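Long-range contacts in probable tagatose 6-phosphate kinase (Sinorhizobium meliloti, PDB 3TXV), which probably phosphorylates tagatose 6-phosphate in carbohydrate metabolism, and resembles the GatZ/KbaZ subunits of tagatose-bisphosphate aldolase: residues A299-L310 and T385-G393; V232-I240 and E344-S354. All coordinates share one frame; numbering follows the deposited sequence.

Contact 1: A299-L310 and T385-G393; sequences ALYGLDQIAAFL and TLISQFLAG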
# COMPACT_ATOMS: atom_id res chain seq x y z
N ALA A 299 16.80 -6.35 -1.41
CA ALA A 299 17.13 -7.77 -1.57
C ALA A 299 17.52 -8.04 -3.02
O ALA A 299 18.57 -8.67 -3.30
CB ALA A 299 15.95 -8.65 -1.15
N LEU A 300 16.70 -7.56 -3.96
CA LEU A 300 17.00 -7.78 -5.35
C LEU A 300 18.35 -7.15 -5.71
O LEU A 300 19.14 -7.77 -6.40
CB LEU A 300 15.86 -7.32 -6.26
CG LEU A 300 14.59 -8.18 -6.26
CD1 LEU A 300 13.54 -7.47 -7.05
CD2 LEU A 300 14.78 -9.59 -6.84
N TYR A 301 18.65 -5.97 -5.17
CA TYR A 301 19.93 -5.31 -5.47
C TYR A 301 21.13 -6.01 -4.82
O TYR A 301 22.16 -6.15 -5.46
CB TYR A 301 19.91 -3.82 -5.12
CG TYR A 301 19.31 -2.90 -6.18
CD1 TYR A 301 18.54 -3.40 -7.21
CD2 TYR A 301 19.51 -1.51 -6.12
CE1 TYR A 301 17.99 -2.58 -8.16
CE2 TYR A 301 18.95 -0.66 -7.08
CZ TYR A 301 18.19 -1.21 -8.10
OH TYR A 301 17.63 -0.39 -9.08
N GLY A 302 21.00 -6.42 -3.56
CA GLY A 302 21.91 -7.43 -2.96
C GLY A 302 22.16 -8.66 -3.85
O GLY A 302 23.31 -8.99 -4.21
N LEU A 303 21.06 -9.31 -4.25
CA LEU A 303 21.15 -10.47 -5.15
C LEU A 303 21.80 -10.08 -6.47
O LEU A 303 22.57 -10.85 -7.06
CB LEU A 303 19.78 -11.10 -5.39
CG LEU A 303 19.22 -11.74 -4.13
CD1 LEU A 303 17.81 -12.26 -4.31
CD2 LEU A 303 20.14 -12.81 -3.72
N ASP A 304 21.49 -8.89 -6.95
CA ASP A 304 22.15 -8.40 -8.14
C ASP A 304 23.67 -8.42 -7.93
O ASP A 304 24.38 -8.94 -8.79
CB ASP A 304 21.64 -7.02 -8.49
CG ASP A 304 22.15 -6.54 -9.83
OD1 ASP A 304 22.19 -7.34 -10.78
OD2 ASP A 304 22.52 -5.34 -9.91
N GLN A 305 24.16 -7.89 -6.80
CA GLN A 305 25.62 -7.81 -6.59
C GLN A 305 26.26 -9.17 -6.30
O GLN A 305 27.38 -9.43 -6.69
CB GLN A 305 26.00 -6.81 -5.52
CG GLN A 305 25.45 -5.44 -5.70
CD GLN A 305 25.08 -4.83 -4.35
OE1 GLN A 305 25.94 -4.38 -3.59
NE2 GLN A 305 23.79 -4.85 -4.03
N ILE A 306 25.55 -10.04 -5.62
CA ILE A 306 26.03 -11.39 -5.45
C ILE A 306 26.22 -12.08 -6.82
O ILE A 306 27.25 -12.73 -7.08
CB ILE A 306 25.10 -12.16 -4.58
CG1 ILE A 306 25.48 -11.91 -3.13
CG2 ILE A 306 25.08 -13.63 -4.93
CD1 ILE A 306 24.31 -12.15 -2.21
N ALA A 307 25.25 -11.90 -7.69
CA ALA A 307 25.30 -12.50 -9.00
C ALA A 307 26.43 -11.88 -9.84
O ALA A 307 27.04 -12.55 -10.67
CB ALA A 307 23.94 -12.34 -9.72
N ALA A 308 26.70 -10.60 -9.64
CA ALA A 308 27.67 -9.94 -10.50
C ALA A 308 29.08 -10.37 -10.11
O ALA A 308 30.01 -10.32 -10.93
CB ALA A 308 27.51 -8.44 -10.43
N PHE A 309 29.20 -10.83 -8.86
CA PHE A 309 30.45 -11.31 -8.29
C PHE A 309 30.61 -12.78 -8.66
O PHE A 309 31.53 -13.12 -9.37
CB PHE A 309 30.51 -11.06 -6.77
CG PHE A 309 31.66 -11.75 -6.09
CD1 PHE A 309 32.95 -11.22 -6.14
CD2 PHE A 309 31.46 -12.96 -5.40
CE1 PHE A 309 34.03 -11.88 -5.51
CE2 PHE A 309 32.52 -13.62 -4.79
CZ PHE A 309 33.80 -13.09 -4.84
N LEU A 310 29.71 -13.64 -8.22
CA LEU A 310 29.82 -15.05 -8.49
C LEU A 310 30.00 -15.29 -9.97
O LEU A 310 30.89 -16.04 -10.39
CB LEU A 310 28.54 -15.72 -8.08
CG LEU A 310 28.36 -16.53 -6.81
CD1 LEU A 310 29.58 -16.61 -5.92
CD2 LEU A 310 27.17 -16.00 -6.08
N THR A 385 28.47 -15.99 3.75
CA THR A 385 29.42 -14.92 3.85
C THR A 385 29.08 -13.84 2.84
O THR A 385 29.41 -12.66 3.07
CB THR A 385 30.83 -15.44 3.56
OG1 THR A 385 30.83 -16.15 2.32
CG2 THR A 385 31.26 -16.37 4.64
N LEU A 386 28.48 -14.22 1.71
CA LEU A 386 28.02 -13.22 0.75
C LEU A 386 26.75 -12.59 1.25
O LEU A 386 26.50 -11.41 1.07
CB LEU A 386 27.80 -13.85 -0.63
CG LEU A 386 29.06 -13.91 -1.50
CD1 LEU A 386 30.11 -14.70 -0.79
CD2 LEU A 386 28.76 -14.59 -2.79
N ILE A 387 25.95 -13.43 1.91
CA ILE A 387 24.69 -13.07 2.50
C ILE A 387 25.00 -12.04 3.58
O ILE A 387 24.35 -11.00 3.66
CB ILE A 387 23.97 -14.32 3.02
CG1 ILE A 387 23.39 -15.11 1.84
CG2 ILE A 387 22.82 -13.95 3.92
CD1 ILE A 387 22.80 -16.55 2.18
N SER A 388 26.04 -12.29 4.37
CA SER A 388 26.41 -11.37 5.45
C SER A 388 26.81 -9.97 4.97
O SER A 388 26.56 -8.98 5.64
CB SER A 388 27.53 -11.95 6.28
OG SER A 388 27.87 -11.05 7.29
N GLN A 389 27.40 -9.93 3.79
CA GLN A 389 27.89 -8.71 3.16
C GLN A 389 26.76 -7.94 2.52
O GLN A 389 26.74 -6.72 2.56
CB GLN A 389 28.90 -9.07 2.06
CG GLN A 389 29.37 -7.94 1.23
CD GLN A 389 30.21 -6.97 2.01
OE1 GLN A 389 31.34 -7.29 2.38
NE2 GLN A 389 29.69 -5.77 2.26
N PHE A 390 25.84 -8.65 1.89
CA PHE A 390 25.06 -8.09 0.80
C PHE A 390 23.56 -8.09 1.15
O PHE A 390 22.76 -7.39 0.52
CB PHE A 390 25.29 -8.93 -0.48
CG PHE A 390 26.59 -8.62 -1.22
CD1 PHE A 390 26.81 -7.36 -1.79
CD2 PHE A 390 27.54 -9.60 -1.41
CE1 PHE A 390 27.95 -7.10 -2.50
CE2 PHE A 390 28.71 -9.36 -2.13
CZ PHE A 390 28.94 -8.11 -2.67
N LEU A 391 23.20 -8.90 2.14
CA LEU A 391 21.83 -9.11 2.59
C LEU A 391 21.93 -9.34 4.06
O LEU A 391 21.44 -10.35 4.55
CB LEU A 391 21.22 -10.37 1.95
CG LEU A 391 21.09 -10.44 0.42
CD1 LEU A 391 20.75 -11.88 -0.11
CD2 LEU A 391 20.07 -9.39 -0.08
N ALA A 392 22.59 -8.42 4.74
CA ALA A 392 22.97 -8.59 6.16
C ALA A 392 21.76 -8.89 7.07
O ALA A 392 21.90 -9.56 8.11
CB ALA A 392 23.73 -7.34 6.67
N GLY A 393 20.58 -8.41 6.64
CA GLY A 393 19.35 -8.53 7.41
C GLY A 393 18.79 -9.93 7.39
O GLY A 393 17.93 -10.27 8.22
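A299 meets L391 at the barrel-proximal end of the interface, where L391 CD2 lies 3.6 Å from A299 O and also approaches the methyl group of A299. One turn on, G302 has no side chain to interpose, and the two backbones come close, with 4.9 Å between G302 CA and F390 CA. F390 O here faces G302 CA in a CA-H...O contact. L303 starts out pointing away from the partner segment, yet its CD2 meets L391 CD1 at 3.8 Å, the two leucines crossing almost perpendicularly. Q305 flanks the F390 ring: its OE1 sits at the ring edge, 3.6 Å from F390 CE1, and its amide plane is turned 82° from the ring. Q389 CG, from the ring's own segment, lies over one face. I306 lies at the middle of the apolar seam. With its CG1 opposite the carbonyl carbon (chi1 -86°), that branch rests against both F390 CD2, at 3.5 Å, and L386 CB, while CD1 continues toward L391 CD1. F309 CD2 approaches L386 CD2 at 4.1 Å. The same leucine methyl is met by both methyls of L310, L310 CD1 being 3.8 Å away. Helix 407-424 borders this seam through A407, L410 and A414. No hydrogen bond joins the segments; the axes of 299-310 and 385-390 run 131° apart, with L391, just beyond the second helix, completing an apolar helix-helix packing that links the helix after the eighth strand of a (beta/alpha)8 barrel to the helical C-terminal region.

Contact 2: V232-I240 and E344-S354; sequences VEFGNENVI and EQRLQRHFSYS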
# COMPACT_ATOMS: atom_id res chain seq x y z
N VAL A 232 2.84 11.10 11.24
CA VAL A 232 3.97 10.33 10.72
C VAL A 232 4.18 10.84 9.32
O VAL A 232 3.23 10.87 8.55
CB VAL A 232 3.72 8.81 10.69
CG1 VAL A 232 3.66 8.23 12.11
CG2 VAL A 232 2.47 8.46 9.87
N GLU A 233 5.39 11.29 9.00
CA GLU A 233 5.77 11.60 7.62
C GLU A 233 7.00 10.72 7.31
O GLU A 233 7.59 10.14 8.23
CB GLU A 233 6.06 13.12 7.41
CG GLU A 233 4.95 14.18 7.81
CD GLU A 233 4.68 15.34 6.75
OE1 GLU A 233 3.61 16.02 6.78
OE2 GLU A 233 5.53 15.58 5.84
N PHE A 234 7.35 10.58 6.03
CA PHE A 234 8.73 10.18 5.64
C PHE A 234 9.19 10.93 4.39
O PHE A 234 8.38 11.21 3.50
CB PHE A 234 8.89 8.66 5.47
CG PHE A 234 7.98 8.07 4.46
CD1 PHE A 234 6.81 7.44 4.84
CD2 PHE A 234 8.30 8.14 3.10
CE1 PHE A 234 5.95 6.90 3.89
CE2 PHE A 234 7.46 7.61 2.12
CZ PHE A 234 6.28 7.00 2.50
N GLY A 235 10.47 11.27 4.32
CA GLY A 235 11.01 12.03 3.16
C GLY A 235 11.82 11.14 2.25
O GLY A 235 11.69 9.93 2.34
N ASN A 236 12.65 11.71 1.39
CA ASN A 236 13.63 10.90 0.65
C ASN A 236 14.54 10.11 1.57
O ASN A 236 14.65 8.89 1.43
CB ASN A 236 14.48 11.72 -0.32
CG ASN A 236 13.69 12.24 -1.50
OD1 ASN A 236 12.74 11.61 -1.96
ND2 ASN A 236 14.06 13.41 -1.97
N GLU A 237 15.16 10.79 2.53
CA GLU A 237 16.20 10.16 3.35
C GLU A 237 16.04 10.29 4.84
O GLU A 237 17.03 10.10 5.57
CB GLU A 237 17.56 10.72 3.05
CG GLU A 237 17.89 10.91 1.60
CD GLU A 237 19.04 11.86 1.45
OE1 GLU A 237 19.49 12.42 2.47
OE2 GLU A 237 19.49 12.05 0.30
N ASN A 238 14.84 10.64 5.30
CA ASN A 238 14.59 10.77 6.73
C ASN A 238 13.14 10.45 7.10
O ASN A 238 12.24 10.71 6.33
CB ASN A 238 15.12 12.14 7.26
CG ASN A 238 14.03 12.99 7.97
OD1 ASN A 238 14.14 13.33 9.19
ND2 ASN A 238 12.99 13.36 7.20
N VAL A 239 12.95 9.83 8.27
CA VAL A 239 11.64 9.45 8.80
C VAL A 239 11.30 10.33 10.03
O VAL A 239 12.17 10.65 10.85
CB VAL A 239 11.64 7.95 9.21
CG1 VAL A 239 10.29 7.48 9.83
CG2 VAL A 239 12.04 7.06 8.03
N ILE A 240 10.03 10.73 10.14
CA ILE A 240 9.53 11.39 11.36
C ILE A 240 8.77 10.34 12.13
O ILE A 240 7.83 9.76 11.62
CB ILE A 240 8.56 12.54 11.05
CG1 ILE A 240 9.15 13.62 10.11
CG2 ILE A 240 7.93 13.10 12.33
CD1 ILE A 240 10.47 14.17 10.49
N GLU A 344 21.99 14.04 -7.66
CA GLU A 344 20.94 13.90 -6.64
C GLU A 344 19.74 13.05 -7.11
O GLU A 344 19.16 12.32 -6.33
CB GLU A 344 20.48 15.26 -6.10
CG GLU A 344 19.38 15.19 -5.04
CD GLU A 344 19.91 14.64 -3.72
OE1 GLU A 344 21.08 14.18 -3.68
OE2 GLU A 344 19.16 14.67 -2.71
N GLN A 345 19.38 13.17 -8.39
CA GLN A 345 18.30 12.39 -8.96
C GLN A 345 18.65 10.92 -9.09
O GLN A 345 17.78 10.07 -8.91
CB GLN A 345 17.88 12.96 -10.32
CG GLN A 345 16.83 14.05 -10.20
CD GLN A 345 16.70 14.94 -11.43
OE1 GLN A 345 16.70 16.16 -11.31
NE2 GLN A 345 16.59 14.33 -12.61
N ARG A 346 19.90 10.62 -9.42
CA ARG A 346 20.38 9.24 -9.51
C ARG A 346 20.25 8.55 -8.13
O ARG A 346 19.48 7.60 -7.97
CB ARG A 346 21.81 9.15 -10.08
CG ARG A 346 22.20 7.75 -10.52
CD ARG A 346 23.54 7.65 -11.30
NE ARG A 346 24.68 7.40 -10.42
CZ ARG A 346 25.25 8.32 -9.60
NH1 ARG A 346 24.80 9.58 -9.53
NH2 ARG A 346 26.27 7.98 -8.84
N LEU A 347 20.95 9.06 -7.12
CA LEU A 347 20.82 8.54 -5.79
C LEU A 347 19.36 8.18 -5.48
O LEU A 347 19.06 7.08 -5.05
CB LEU A 347 21.41 9.55 -4.79
CG LEU A 347 20.96 9.62 -3.33
CD1 LEU A 347 21.04 8.30 -2.70
CD2 LEU A 347 21.85 10.54 -2.60
N GLN A 348 18.46 9.11 -5.74
CA GLN A 348 17.08 8.93 -5.36
C GLN A 348 16.26 8.00 -6.22
O GLN A 348 15.25 7.46 -5.75
CB GLN A 348 16.38 10.26 -5.24
CG GLN A 348 16.03 10.52 -3.83
CD GLN A 348 17.05 11.33 -3.16
OE1 GLN A 348 17.53 12.31 -3.74
NE2 GLN A 348 17.40 10.98 -1.92
N ARG A 349 16.64 7.82 -7.47
CA ARG A 349 15.95 6.85 -8.30
C ARG A 349 16.02 5.45 -7.67
O ARG A 349 15.07 4.67 -7.78
CB ARG A 349 16.49 6.83 -9.71
CG ARG A 349 15.81 7.80 -10.61
CD ARG A 349 16.12 7.57 -12.07
NE ARG A 349 17.53 7.75 -12.42
CZ ARG A 349 18.14 8.93 -12.50
NH1 ARG A 349 17.46 10.04 -12.23
NH2 ARG A 349 19.43 8.99 -12.84
N HIS A 350 17.12 5.17 -6.98
CA HIS A 350 17.35 3.84 -6.40
C HIS A 350 17.10 3.80 -4.89
O HIS A 350 16.62 2.78 -4.34
CB HIS A 350 18.79 3.35 -6.73
CG HIS A 350 19.09 3.38 -8.19
ND1 HIS A 350 18.73 2.37 -9.04
CD2 HIS A 350 19.64 4.34 -8.96
CE1 HIS A 350 19.06 2.69 -10.28
NE2 HIS A 350 19.62 3.88 -10.26
N PHE A 351 17.41 4.90 -4.21
CA PHE A 351 17.56 4.80 -2.77
C PHE A 351 16.52 5.46 -1.92
O PHE A 351 16.41 5.15 -0.74
CB PHE A 351 18.97 5.13 -2.37
CG PHE A 351 19.96 4.18 -2.95
CD1 PHE A 351 19.99 2.85 -2.49
CD2 PHE A 351 20.80 4.56 -3.97
CE1 PHE A 351 20.88 1.92 -3.03
CE2 PHE A 351 21.71 3.62 -4.51
CZ PHE A 351 21.74 2.31 -4.03
N SER A 352 15.73 6.34 -2.51
CA SER A 352 14.83 7.13 -1.70
C SER A 352 13.71 6.29 -1.15
O SER A 352 13.24 5.36 -1.81
CB SER A 352 14.23 8.25 -2.53
OG SER A 352 12.84 8.38 -2.24
N TYR A 353 13.29 6.67 0.05
CA TYR A 353 12.14 6.12 0.75
C TYR A 353 10.81 6.30 0.00
O TYR A 353 9.86 5.60 0.32
CB TYR A 353 11.99 6.85 2.10
CG TYR A 353 12.93 6.46 3.22
CD1 TYR A 353 13.24 5.12 3.48
CD2 TYR A 353 13.46 7.43 4.07
CE1 TYR A 353 14.06 4.75 4.55
CE2 TYR A 353 14.29 7.10 5.14
CZ TYR A 353 14.60 5.75 5.37
OH TYR A 353 15.44 5.40 6.41
N SER A 354 10.71 7.24 -0.94
CA SER A 354 9.48 7.39 -1.76
C SER A 354 9.29 6.19 -2.67
O SER A 354 8.15 5.85 -3.04
CB SER A 354 9.47 8.65 -2.63
OG SER A 354 9.54 9.83 -1.85
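A small beta-hairpin, strands 233-234 and 239-240, meets the chain leaving helix 342-351, with N236 of the hairpin loop facing S352 and Y353. Y353 N donates to N236 O in a nearly straight bond of 2.9 Å (175°), lying in the carbonyl plane on a lone pair. S352 OG gives its proton to N236 OD1 at 3.2 Å, tilted 33° from that carbonyl plane, and accepts S354 N at 2.7 Å, closing an ST turn. The N236 amide also stacks on that of Q348, the planes 17° apart. With an alanine here, S352 OG would probably lose its acceptor and the Q348 amide its flat neighbour. The hairpin belongs to the loop after the sixth strand of the (beta/alpha)8 barrel, so the contact lies on the side of the C-terminal strand ends. Y353 points its ring along the hairpin, G235 O and N238 N at its edge, while V239 CG2 approaches Y353 CE2 at 3.7 Å. F234 CD2 packs against Y353 CB at 4.0 Å, and Y269 adjoins both aromatic rings. Toward the helix, the side chains of E237 and E344 come from opposite directions and bring like charges together, E237 OE2 4.0 Å from E344 OE2.

How the contacts relate
The segments alternate along the chain: 232-240, then 299-310, 344-354 and finally 385-393, so the two contacts interlock in sequence. Their centres lie about 22 Å apart, contact 2 about 17 Å from the centre of the chain and contact 1 about 26 Å. Helix 290-310, which leads directly from the last barrel strand, and helix 342-351 are coupled by a probable hydrogen bond between Y301 OH and H350 ND1, 3.0 Å apart. Contact 2 ties the C-terminal helical region to a barrel loop, whereas contact 1 packs within that region, against the outer part of the helix that leaves the barrel.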